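Local coordinates for avidin-related protein 4/5 (Gallus gallus, PDB 1Y55), which binds biotin with high affinity in the open end of an eight-stranded beta-barrel, as avidin does, and assembles as a tetramer, at residues 21-26 against 51-56; 31-36 against 64-69; 73-78 against 93-98. The protein carries 1 engineered substitution. All blocks are in the same frame, centred on the assembly; numbering follows the deposited sequence. Where two conformers were deposited one is given.

Contact 1 (21-26 against 51-56); sequences RAVNSR and GIQHKR. With FMT (formic acid), chain E.
V23 and Q53, whose CA atoms lie 8.0 Å apart, mark one end of this contact, and R26 and K55, at 7.1 Å, the other. Between them the touching parts of the two segments run at 83° to each other, so 21-26, part of a turn between strands, passes across the end of strand 51-53 and the loop after it instead of pairing with it.

The contact rests on K55, whose aliphatic chain runs alongside the carbonyls of the turn. CD passes 3.5 Å from O of S25, CE lies against CG1 of V23, and NZ gives a hydrogen bond to O of N24 (3.0 Å). The ammonium sits above that carbonyl plane, 55° out of it, and bends at chi2 and chi3 fold the chain back far enough to place it there. A lysine suits the place because methylenes can cover apolar V23 while the charged end meets a backbone acceptor. V23 points into the contact with CG1, anti to its own backbone N, 3.7 Å from CG of Q53; a branched apolar residue fills this corner compactly. N24 braces the turn itself: OD1 accepts a weak hydrogen bond from N of R26, while ND2 binds E28. On I52, CG2 touches O of R26.

Past the strand end, a formic acid molecule, probably from the crystallisation liquor, is gripped by N of K55 at O2 (2.8 Å) and by N and NE of R56 at O1, the guanidinium meeting it edge-on.

The turn 21-26 links strand 17-20 to strand 28-34, where F29 packs against both V23 and Q53. Strand 47-53 pairs with 28-34 on one side and 61-67 on the other, and H54 stacks on H67 of the second subunit.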
loop_
_atom_site.group_PDB
_atom_site.type_symbol
_atom_site.label_atom_id
_atom_site.label_comp_id
_atom_site.label_asym_id
_atom_site.label_seq_id
_atom_site.Cartn_x
_atom_site.Cartn_y
_atom_site.Cartn_z
ATOM N N ARG A 21 11.103 24.443 -1.333
ATOM C CA ARG A 21 11.827 25.553 -1.924
ATOM C C ARG A 21 11.545 25.595 -3.437
ATOM O O ARG A 21 10.569 25.010 -3.907
ATOM C CB ARG A 21 13.321 25.417 -1.594
ATOM C CG ARG A 21 13.632 25.384 -0.089
ATOM C CD ARG A 21 15.119 25.445 0.229
ATOM N NE ARG A 21 15.421 25.345 1.662
ATOM C CZ ARG A 21 15.572 24.211 2.342
ATOM N NH1 ARG A 21 15.438 23.039 1.743
ATOM N NH2 ARG A 21 15.860 24.248 3.638
ATOM N N ALA A 22 12.366 26.322 -4.193
ATOM C CA ALA A 22 12.131 26.497 -5.614
ATOM C C ALA A 22 12.167 25.170 -6.356
ATOM O O ALA A 22 12.991 24.311 -6.069
ATOM C CB ALA A 22 13.167 27.433 -6.193
ATOM N N VAL A 23 11.261 25.032 -7.312
ATOM C CA VAL A 23 11.240 23.876 -8.201
ATOM C C VAL A 23 12.051 24.246 -9.438
ATOM O O VAL A 23 11.804 25.273 -10.069
ATOM C CB VAL A 23 9.807 23.526 -8.592
ATOM C CG1 VAL A 23 9.780 22.357 -9.544
ATOM C CG2 VAL A 23 8.970 23.212 -7.352
ATOM N N ASN A 24 13.044 23.435 -9.776
ATOM C CA ASN A 24 13.932 23.768 -10.887
ATOM C C ASN A 24 13.331 23.345 -12.228
ATOM O O ASN A 24 12.200 22.876 -12.279
ATOM C CB ASN A 24 15.350 23.255 -10.630
ATOM C CG ASN A 24 15.507 21.760 -10.815
ATOM O OD1 ASN A 24 14.624 21.065 -11.293
ATOM N ND2 ASN A 24 16.667 21.261 -10.421
ATOM N N SER A 25 14.008 23.591 -13.349
ATOM C CA SER A 25 13.401 23.297 -14.648
ATOM C C SER A 25 13.241 21.791 -14.919
ATOM O O SER A 25 12.496 21.425 -15.819
ATOM C CB SER A 25 14.187 23.952 -15.778
ATOM O OG SER A 25 15.488 23.402 -15.867
ATOM N N ARG A 26 13.929 20.925 -14.160
ATOM C CA ARG A 26 13.670 19.484 -14.216
ATOM C C ARG A 26 12.490 19.044 -13.341
ATOM O O ARG A 26 12.086 17.878 -13.386
ATOM C CB ARG A 26 14.915 18.712 -13.747
ATOM C CG ARG A 26 16.109 18.826 -14.655
ATOM C CD ARG A 26 15.924 18.169 -15.985
ATOM N NE ARG A 26 17.203 18.086 -16.664
ATOM C CZ ARG A 26 17.373 17.952 -17.963
ATOM N NH1 ARG A 26 16.342 17.854 -18.781
ATOM N NH2 ARG A 26 18.605 17.920 -18.446
ATOM N N GLY A 51 12.628 15.770 -3.836
ATOM C CA GLY A 51 11.672 15.168 -4.740
ATOM C C GLY A 51 11.671 15.753 -6.133
ATOM O O GLY A 51 12.496 16.593 -6.481
ATOM N N ILE A 52 10.740 15.243 -6.929
ATOM C CA ILE A 52 10.542 15.681 -8.303
ATOM C C ILE A 52 9.061 15.784 -8.593
ATOM O O ILE A 52 8.299 14.855 -8.297
ATOM C CB ILE A 52 11.189 14.740 -9.348
ATOM C CG1 ILE A 52 12.537 14.157 -8.899
ATOM C CG2 ILE A 52 11.369 15.497 -10.654
ATOM C CD1 ILE A 52 13.094 13.125 -9.872
ATOM N N GLN A 53 8.655 16.887 -9.212
ATOM C CA GLN A 53 7.317 17.039 -9.773
ATOM C C GLN A 53 7.415 17.150 -11.281
ATOM O O GLN A 53 8.461 17.486 -11.828
ATOM C CB GLN A 53 6.602 18.288 -9.217
ATOM C CG GLN A 53 7.197 19.640 -9.619
ATOM C CD GLN A 53 6.219 20.785 -9.369
ATOM O OE1 GLN A 53 5.491 21.186 -10.294
ATOM N NE2 GLN A 53 6.160 21.264 -8.145
ATOM N N HIS A 54 6.304 16.883 -11.951
ATOM C CA HIS A 54 6.189 17.202 -13.361
ATOM C C HIS A 54 6.055 18.719 -13.531
ATOM O O HIS A 54 5.545 19.425 -12.663
ATOM C CB HIS A 54 5.030 16.446 -13.967
ATOM C CG HIS A 54 5.328 14.993 -14.176
ATOM N ND1 HIS A 54 5.384 14.027 -13.190
ATOM C CD2 HIS A 54 5.575 14.360 -15.338
ATOM C CE1 HIS A 54 5.704 12.871 -13.763
ATOM N NE2 HIS A 54 5.811 13.046 -15.061
ATOM N N LYS A 55 6.528 19.198 -14.669
ATOM C CA LYS A 55 6.689 20.611 -14.954
ATOM C C LYS A 55 5.639 21.206 -15.873
ATOM O O LYS A 55 5.182 22.340 -15.646
ATOM C CB LYS A 55 8.052 20.822 -15.592
ATOM C CG LYS A 55 9.110 21.087 -14.595
ATOM C CD LYS A 55 9.413 22.599 -14.543
ATOM C CE LYS A 55 8.988 23.226 -13.252
ATOM N NZ LYS A 55 9.727 24.484 -13.000
ATOM N N ARG A 56 5.254 20.491 -16.917
ATOM C CA ARG A 56 4.367 21.061 -17.934
ATOM C C ARG A 56 2.928 21.064 -17.435
ATOM O O ARG A 56 2.178 21.996 -17.700
ATOM C CB ARG A 56 4.487 20.288 -19.249
ATOM C CG ARG A 56 5.844 20.459 -19.931
ATOM C CD ARG A 56 6.103 19.484 -21.078
ATOM N NE ARG A 56 6.192 18.101 -20.603
ATOM C CZ ARG A 56 6.300 17.039 -21.385
ATOM N NH1 ARG A 56 6.321 17.159 -22.709
ATOM N NH2 ARG A 56 6.368 15.833 -20.835
HETATM C C FMT E . 7.452 17.238 -17.386
HETATM O O1 FMT E . 6.672 18.079 -17.838
HETATM O O2 FMT E . 7.541 17.007 -16.184
#

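Contact 2 (31-36 against 64-69); sequences GTYLTA and FTVHWN. With BTN (biotin), chain C.
Aromatic packing inside the barrel joins Y33 of strand 31-34 to F64, V66 and W68 of segment 64-69, beside bound biotin. The two strands are not neighbours: strand 47-53 lies between them in the sheet, so they meet through side chains pointing inward, with no hydrogen bond from one segment to the other.

Y33 and W68 form an offset edge-to-face pair, the indole edge turned toward the phenol face with the planes at 90°. CH2 of W68 comes 3.6 Å from CD1 of Y33. With CG anti to the backbone N (chi1 -159°), the Y33 ring reaches inward, and CD2 rests 4.0 Å from CG2 of V66 and near CE1 of F64. T35 sets CG2 3.7 Å from CZ3 of W68, its methyl packing on the indole while its hydroxyl serves the ligand. W68 is itself sandwiched: C9 of biotin lies 3.6 Å above the centre of the ring, and CG1 of V66 lies against the opposite face nearer the rim.

Tyrosine suits its place because the ring can fill the core while OH donates to O3 of biotin (2.7 Å), in the plane of the phenol. T35 takes the complementary role: N2 of biotin donates to OG1 along an almost straight bond (2.9 Å, 174°), and OG1 is also bonded to O of V37. N12 and S16 add further bonds to the ligand. The ureido group thus meets a donor at its oxygen and an acceptor at its nitrogen, while W68 covers the apolar valeryl chain. Donation to O3 would probably polarise the ureido carbonyl and make N2 a stronger donor to T35.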
loop_
_atom_site.group_PDB
_atom_site.type_symbol
_atom_site.label_atom_id
_atom_site.label_comp_id
_atom_site.label_asym_id
_atom_site.label_seq_id
_atom_site.Cartn_x
_atom_site.Cartn_y
_atom_site.Cartn_z
ATOM N N GLY A 31 13.353 20.646 0.464
ATOM C CA GLY A 31 12.559 21.267 1.483
ATOM C C GLY A 31 12.806 20.639 2.831
ATOM O O GLY A 31 13.753 19.884 3.042
ATOM N N THR A 32 11.925 20.972 3.760
ATOM C CA THR A 32 11.960 20.415 5.109
ATOM C C THR A 32 10.567 19.948 5.504
ATOM O O THR A 32 9.555 20.415 4.982
ATOM C CB THR A 32 12.472 21.420 6.137
ATOM O OG1 THR A 32 11.559 22.525 6.188
ATOM C CG2 THR A 32 13.850 21.969 5.777
ATOM N N TYR A 33 10.551 19.017 6.445
ATOM C CA TYR A 33 9.330 18.377 6.895
ATOM C C TYR A 33 9.374 18.307 8.418
ATOM O O TYR A 33 10.329 17.759 8.969
ATOM C CB TYR A 33 9.216 16.969 6.295
ATOM C CG TYR A 33 7.815 16.412 6.260
ATOM C CD1 TYR A 33 7.201 15.914 7.406
ATOM C CD2 TYR A 33 7.095 16.373 5.077
ATOM C CE1 TYR A 33 5.907 15.396 7.369
ATOM C CE2 TYR A 33 5.812 15.858 5.035
ATOM C CZ TYR A 33 5.218 15.379 6.179
ATOM O OH TYR A 33 3.937 14.892 6.082
ATOM N N LEU A 34 8.350 18.856 9.074
ATOM C CA LEU A 34 8.198 18.779 10.526
ATOM C C LEU A 34 6.961 17.917 10.790
ATOM O O LEU A 34 5.826 18.368 10.641
ATOM C CB LEU A 34 8.057 20.168 11.151
ATOM C CG LEU A 34 8.054 20.174 12.672
ATOM C CD1 LEU A 34 9.343 19.618 13.248
ATOM C CD2 LEU A 34 7.809 21.578 13.188
ATOM N N THR A 35 7.191 16.648 11.100
ATOM C CA THR A 35 6.080 15.759 11.364
ATOM C C THR A 35 5.455 16.048 12.723
ATOM O O THR A 35 6.159 16.330 13.693
ATOM C CB THR A 35 6.478 14.287 11.242
ATOM O OG1 THR A 35 5.298 13.490 11.453
ATOM C CG2 THR A 35 7.562 13.860 12.243
ATOM N N ALA A 36 4.124 15.977 12.786
ATOM C CA ALA A 36 3.422 16.135 14.051
ATOM C C ALA A 36 3.480 14.870 14.901
ATOM O O ALA A 36 3.288 14.941 16.123
ATOM C CB ALA A 36 1.978 16.510 13.802
ATOM N N PHE A 64 8.341 12.616 -3.314
ATOM C CA PHE A 64 9.479 13.055 -2.543
ATOM C C PHE A 64 9.812 12.042 -1.467
ATOM O O PHE A 64 8.981 11.248 -1.048
ATOM C CB PHE A 64 9.311 14.492 -1.985
ATOM C CG PHE A 64 8.145 14.706 -1.043
ATOM C CD1 PHE A 64 8.281 14.504 0.331
ATOM C CD2 PHE A 64 6.938 15.170 -1.523
ATOM C CE1 PHE A 64 7.227 14.749 1.192
ATOM C CE2 PHE A 64 5.886 15.407 -0.651
ATOM C CZ PHE A 64 6.046 15.190 0.703
ATOM N N THR A 65 11.060 12.114 -1.017
ATOM C CA THR A 65 11.606 11.313 0.061
ATOM C C THR A 65 11.912 12.213 1.234
ATOM O O THR A 65 12.522 13.273 1.055
ATOM C CB THR A 65 12.917 10.660 -0.419
ATOM O OG1 THR A 65 12.652 9.783 -1.518
ATOM C CG2 THR A 65 13.546 9.809 0.676
ATOM N N VAL A 66 11.514 11.786 2.431
ATOM C CA VAL A 66 11.907 12.424 3.680
ATOM C C VAL A 66 12.898 11.521 4.394
ATOM O O VAL A 66 12.590 10.387 4.748
ATOM C CB VAL A 66 10.707 12.688 4.614
ATOM C CG1 VAL A 66 11.173 13.438 5.848
ATOM C CG2 VAL A 66 9.627 13.475 3.896
ATOM N N HIS A 67 14.108 12.040 4.601
ATOM C CA HIS A 67 15.119 11.381 5.416
ATOM C C HIS A 67 14.943 11.875 6.853
ATOM O O HIS A 67 15.331 12.993 7.191
ATOM C CB HIS A 67 16.535 11.684 4.880
ATOM C CG HIS A 67 17.640 11.415 5.858
ATOM N ND1 HIS A 67 18.555 10.380 5.804
ATOM C CD2 HIS A 67 17.953 12.119 6.967
ATOM C CE1 HIS A 67 19.395 10.490 6.829
ATOM N NE2 HIS A 67 19.038 11.531 7.556
ATOM N N TRP A 68 14.343 11.060 7.712
ATOM C CA TRP A 68 14.107 11.485 9.084
ATOM C C TRP A 68 15.459 11.649 9.788
ATOM O O TRP A 68 16.291 10.746 9.767
ATOM C CB TRP A 68 13.214 10.478 9.809
ATOM C CG TRP A 68 11.899 10.334 9.109
ATOM C CD1 TRP A 68 11.487 9.260 8.378
ATOM C CD2 TRP A 68 10.873 11.338 8.954
ATOM N NE1 TRP A 68 10.260 9.509 7.815
ATOM C CE2 TRP A 68 9.863 10.778 8.150
ATOM C CE3 TRP A 68 10.695 12.649 9.431
ATOM C CZ2 TRP A 68 8.705 11.468 7.821
ATOM C CZ3 TRP A 68 9.543 13.330 9.109
ATOM C CH2 TRP A 68 8.565 12.744 8.317
ATOM N N ASN A 69 15.661 12.800 10.426
ATOM C CA ASN A 69 16.935 13.094 11.065
ATOM C C ASN A 69 17.040 12.559 12.480
ATOM O O ASN A 69 18.050 12.767 13.140
ATOM C CB ASN A 69 17.209 14.595 11.063
ATOM C CG ASN A 69 17.854 15.073 9.775
ATOM O OD1 ASN A 69 18.095 14.312 8.828
ATOM N ND2 ASN A 69 18.131 16.371 9.736
HETATM C C11 BTN C . 9.575 8.109 12.514
HETATM O O11 BTN C . 8.431 7.829 13.208
HETATM O O12 BTN C . 10.693 7.516 12.788
HETATM C C10 BTN C . 9.592 9.096 11.432
HETATM C C9 BTN C . 8.367 9.975 11.341
HETATM C C8 BTN C . 7.269 9.350 10.485
HETATM C C7 BTN C . 6.046 10.269 10.393
HETATM C C2 BTN C . 4.975 9.768 9.384
HETATM S S1 BTN C . 5.434 9.882 7.679
HETATM C C6 BTN C . 3.743 9.437 7.240
HETATM C C5 BTN C . 2.855 10.223 8.202
HETATM N N1 BTN C . 2.551 11.563 7.735
HETATM C C3 BTN C . 3.074 12.472 8.540
HETATM O O3 BTN C . 2.950 13.773 8.338
HETATM N N2 BTN C . 3.719 11.928 9.552
HETATM C C4 BTN C . 3.622 10.477 9.511
#

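Contact 3 (73-78 against 93-98); sequences STTVFT and TMWLLR. With BTN (biotin), chain C.
T74 and R98, V76 and L96, and T78 and M94 are the hydrogen-bonded pairs of an antiparallel hairpin whose strand directions are 159° apart. Each pair exchanges two backbone bonds, six in all, the shortest from N of R98 to O of T74 (2.8 Å). Between them, T75 with L97 and F77 with W95 are non-hydrogen-bonded pairs, where CA of W95 approaches O of V76 (3.1 Å). Their backbone N-H and C=O groups point the other way, to the strands on either flank.

T75, F77, W95 and L97 face the barrel interior. W95 has CG between backbone N and carbonyl carbon (chi1 53°), which lays its indole flat beneath biotin: C6 sits 3.2 Å above the ring. CB of W95 makes a CH-pi contact over the face of F77, 4.0 Å from its centroid. With an alanine at W95 the biotin thiophane would probably lose its aromatic floor, leaving a gap where the indole lay beside F77.

Three buried threonine hydroxyls have partners: OG1 of T75 takes the W68 NE1 hydrogen and lies 3.5 Å from S1 of biotin, OG1 of T93 bonds to O of N116, and OG1 of T78 to O of F62. Threonine suits these places by pairing a packing methyl with a hydroxyl. W95 NE1 has a weak bond to O of Y115, and R98 reaches D107 in a salt bridge.

Strand 61-67 flanks the hairpin at 74-83 and strand 111-120 at 89-98. On the outer face V76 packs on V76 of the second subunit, whereas W108 of the fourth subunit lies against W95 and L97.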
loop_
_atom_site.group_PDB
_atom_site.type_symbol
_atom_site.label_atom_id
_atom_site.label_comp_id
_atom_site.label_asym_id
_atom_site.label_seq_id
_atom_site.Cartn_x
_atom_site.Cartn_y
_atom_site.Cartn_z
ATOM N N SER A 73 14.466 5.469 9.883
ATOM C CA SER A 73 13.403 5.285 8.920
ATOM C C SER A 73 13.456 6.308 7.775
ATOM O O SER A 73 14.102 7.351 7.868
ATOM C CB SER A 73 12.053 5.387 9.614
ATOM O OG SER A 73 11.998 4.481 10.685
ATOM N N THR A 74 12.711 5.998 6.724
ATOM C CA THR A 74 12.556 6.877 5.570
ATOM C C THR A 74 11.095 6.835 5.146
ATOM O O THR A 74 10.502 5.766 5.162
ATOM C CB THR A 74 13.432 6.389 4.408
ATOM O OG1 THR A 74 14.812 6.437 4.782
ATOM C CG2 THR A 74 13.298 7.287 3.189
ATOM N N THR A 75 10.520 7.973 4.758
ATOM C CA THR A 75 9.193 7.966 4.146
ATOM C C THR A 75 9.271 8.487 2.721
ATOM O O THR A 75 9.997 9.435 2.449
ATOM C CB THR A 75 8.194 8.810 4.936
ATOM O OG1 THR A 75 8.159 8.282 6.265
ATOM C CG2 THR A 75 6.778 8.747 4.349
ATOM N N VAL A 76 8.496 7.892 1.827
ATOM C CA VAL A 76 8.244 8.475 0.517
ATOM C C VAL A 76 6.774 8.816 0.401
ATOM O O VAL A 76 5.908 8.082 0.875
ATOM C CB VAL A 76 8.683 7.545 -0.639
ATOM C CG1 VAL A 76 10.205 7.381 -0.653
ATOM C CG2 VAL A 76 8.004 6.178 -0.576
ATOM N N PHE A 77 6.517 9.944 -0.247
ATOM C CA PHE A 77 5.178 10.423 -0.565
ATOM C C PHE A 77 5.039 10.570 -2.076
ATOM O O PHE A 77 5.967 11.039 -2.742
ATOM C CB PHE A 77 4.929 11.824 0.021
ATOM C CG PHE A 77 4.840 11.894 1.517
ATOM C CD1 PHE A 77 5.986 11.885 2.300
ATOM C CD2 PHE A 77 3.608 12.039 2.153
ATOM C CE1 PHE A 77 5.900 12.016 3.677
ATOM C CE2 PHE A 77 3.531 12.157 3.545
ATOM C CZ PHE A 77 4.676 12.131 4.287
ATOM N N THR A 78 3.882 10.208 -2.612
ATOM C CA THR A 78 3.566 10.548 -3.993
ATOM C C THR A 78 2.135 11.019 -4.081
ATOM O O THR A 78 1.293 10.626 -3.284
ATOM C CB THR A 78 3.887 9.368 -4.916
ATOM O OG1 THR A 78 3.790 9.753 -6.292
ATOM C CG2 THR A 78 2.944 8.202 -4.730
ATOM N N THR A 93 -2.034 12.797 -1.350
ATOM C CA THR A 93 -0.873 11.926 -1.318
ATOM C C THR A 93 -1.135 10.604 -0.636
ATOM O O THR A 93 -2.032 10.456 0.210
ATOM C CB THR A 93 0.346 12.583 -0.605
ATOM O OG1 THR A 93 0.165 12.609 0.819
ATOM C CG2 THR A 93 0.592 13.994 -1.082
ATOM N N MET A 94 -0.238 9.694 -0.951
ATOM C CA MET A 94 -0.099 8.481 -0.216
ATOM C C MET A 94 1.368 8.238 0.022
ATOM O O MET A 94 2.229 8.698 -0.739
ATOM C CB MET A 94 -0.779 7.361 -0.982
ATOM C CG MET A 94 -2.283 7.627 -1.026
ATOM S SD MET A 94 -3.247 6.410 -1.652
ATOM C CE MET A 94 -2.960 5.221 0.010
ATOM N N TRP A 95 1.647 7.499 1.087
ATOM C CA TRP A 95 3.007 7.362 1.564
ATOM C C TRP A 95 3.315 5.936 1.964
ATOM O O TRP A 95 2.432 5.150 2.329
ATOM C CB TRP A 95 3.309 8.342 2.721
ATOM C CG TRP A 95 2.371 8.306 3.884
ATOM C CD1 TRP A 95 1.375 9.205 4.149
ATOM C CD2 TRP A 95 2.358 7.368 4.976
ATOM N NE1 TRP A 95 0.744 8.881 5.324
ATOM C CE2 TRP A 95 1.333 7.761 5.852
ATOM C CE3 TRP A 95 3.143 6.259 5.319
ATOM C CZ2 TRP A 95 1.055 7.069 7.044
ATOM C CZ3 TRP A 95 2.857 5.565 6.499
ATOM C CH2 TRP A 95 1.819 5.973 7.338
ATOM N N LEU A 96 4.620 5.637 1.915
ATOM C CA LEU A 96 5.202 4.413 2.480
ATOM C C LEU A 96 6.286 4.844 3.467
ATOM O O LEU A 96 7.171 5.624 3.115
ATOM C CB LEU A 96 5.833 3.529 1.412
ATOM C CG LEU A 96 4.880 2.971 0.361
ATOM C CD1 LEU A 96 5.677 2.279 -0.734
ATOM C CD2 LEU A 96 3.849 2.023 0.949
ATOM N N LEU A 97 6.205 4.320 4.689
ATOM C CA LEU A 97 7.148 4.583 5.771
ATOM C C LEU A 97 7.940 3.294 5.992
ATOM O O LEU A 97 7.380 2.278 6.425
ATOM C CB LEU A 97 6.395 5.006 7.028
ATOM C CG LEU A 97 7.136 5.018 8.364
ATOM C CD1 LEU A 97 8.412 5.822 8.369
ATOM C CD2 LEU A 97 6.209 5.556 9.437
ATOM N N ARG A 98 9.224 3.344 5.649
ATOM C CA ARG A 98 10.127 2.209 5.776
ATOM C C ARG A 98 10.918 2.312 7.076
ATOM O O ARG A 98 11.649 3.285 7.295
ATOM C CB ARG A 98 11.099 2.200 4.601
ATOM C CG ARG A 98 12.177 1.122 4.718
ATOM C CD ARG A 98 11.643 -0.267 4.584
ATOM N NE ARG A 98 12.582 -1.274 5.072
ATOM C CZ ARG A 98 12.626 -2.530 4.630
ATOM N NH1 ARG A 98 11.935 -2.917 3.570
ATOM N NH2 ARG A 98 13.402 -3.402 5.244
HETATM C C11 BTN C . 9.575 8.109 12.514
HETATM O O11 BTN C . 8.431 7.829 13.208
HETATM O O12 BTN C . 10.693 7.516 12.788
HETATM C C10 BTN C . 9.592 9.096 11.432
HETATM C C9 BTN C . 8.367 9.975 11.341
HETATM C C8 BTN C . 7.269 9.350 10.485
HETATM C C7 BTN C . 6.046 10.269 10.393
HETATM C C2 BTN C . 4.975 9.768 9.384
HETATM S S1 BTN C . 5.434 9.882 7.679
HETATM C C6 BTN C . 3.743 9.437 7.240
HETATM C C5 BTN C . 2.855 10.223 8.202
HETATM N N1 BTN C . 2.551 11.563 7.735
HETATM C C3 BTN C . 3.074 12.472 8.540
HETATM O O3 BTN C . 2.950 13.773 8.338
HETATM N N2 BTN C . 3.719 11.928 9.552
HETATM C C4 BTN C . 3.622 10.477 9.511
#

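Contacts 2 and 3 are wholly buried and share the biotin site, whereas contact 1 is partly exposed at a barrel end, with its centre 18 to 19 Å from theirs. All three belong to one antiparallel barrel. Contact 1 uses strand 47-53, which lies between the two strands of contact 2, and G51 packs against F64. Contacts 2 and 3 meet where strands 61-67 and 74-83 are neighbours, and Y33 touches F77. Their chemistry follows their place: a lysine and backbone carbonyls at the rim in contact 1, aromatic packing across the interior in contact 2, and regular strand pairing in contact 3. Each also touches the second subunit.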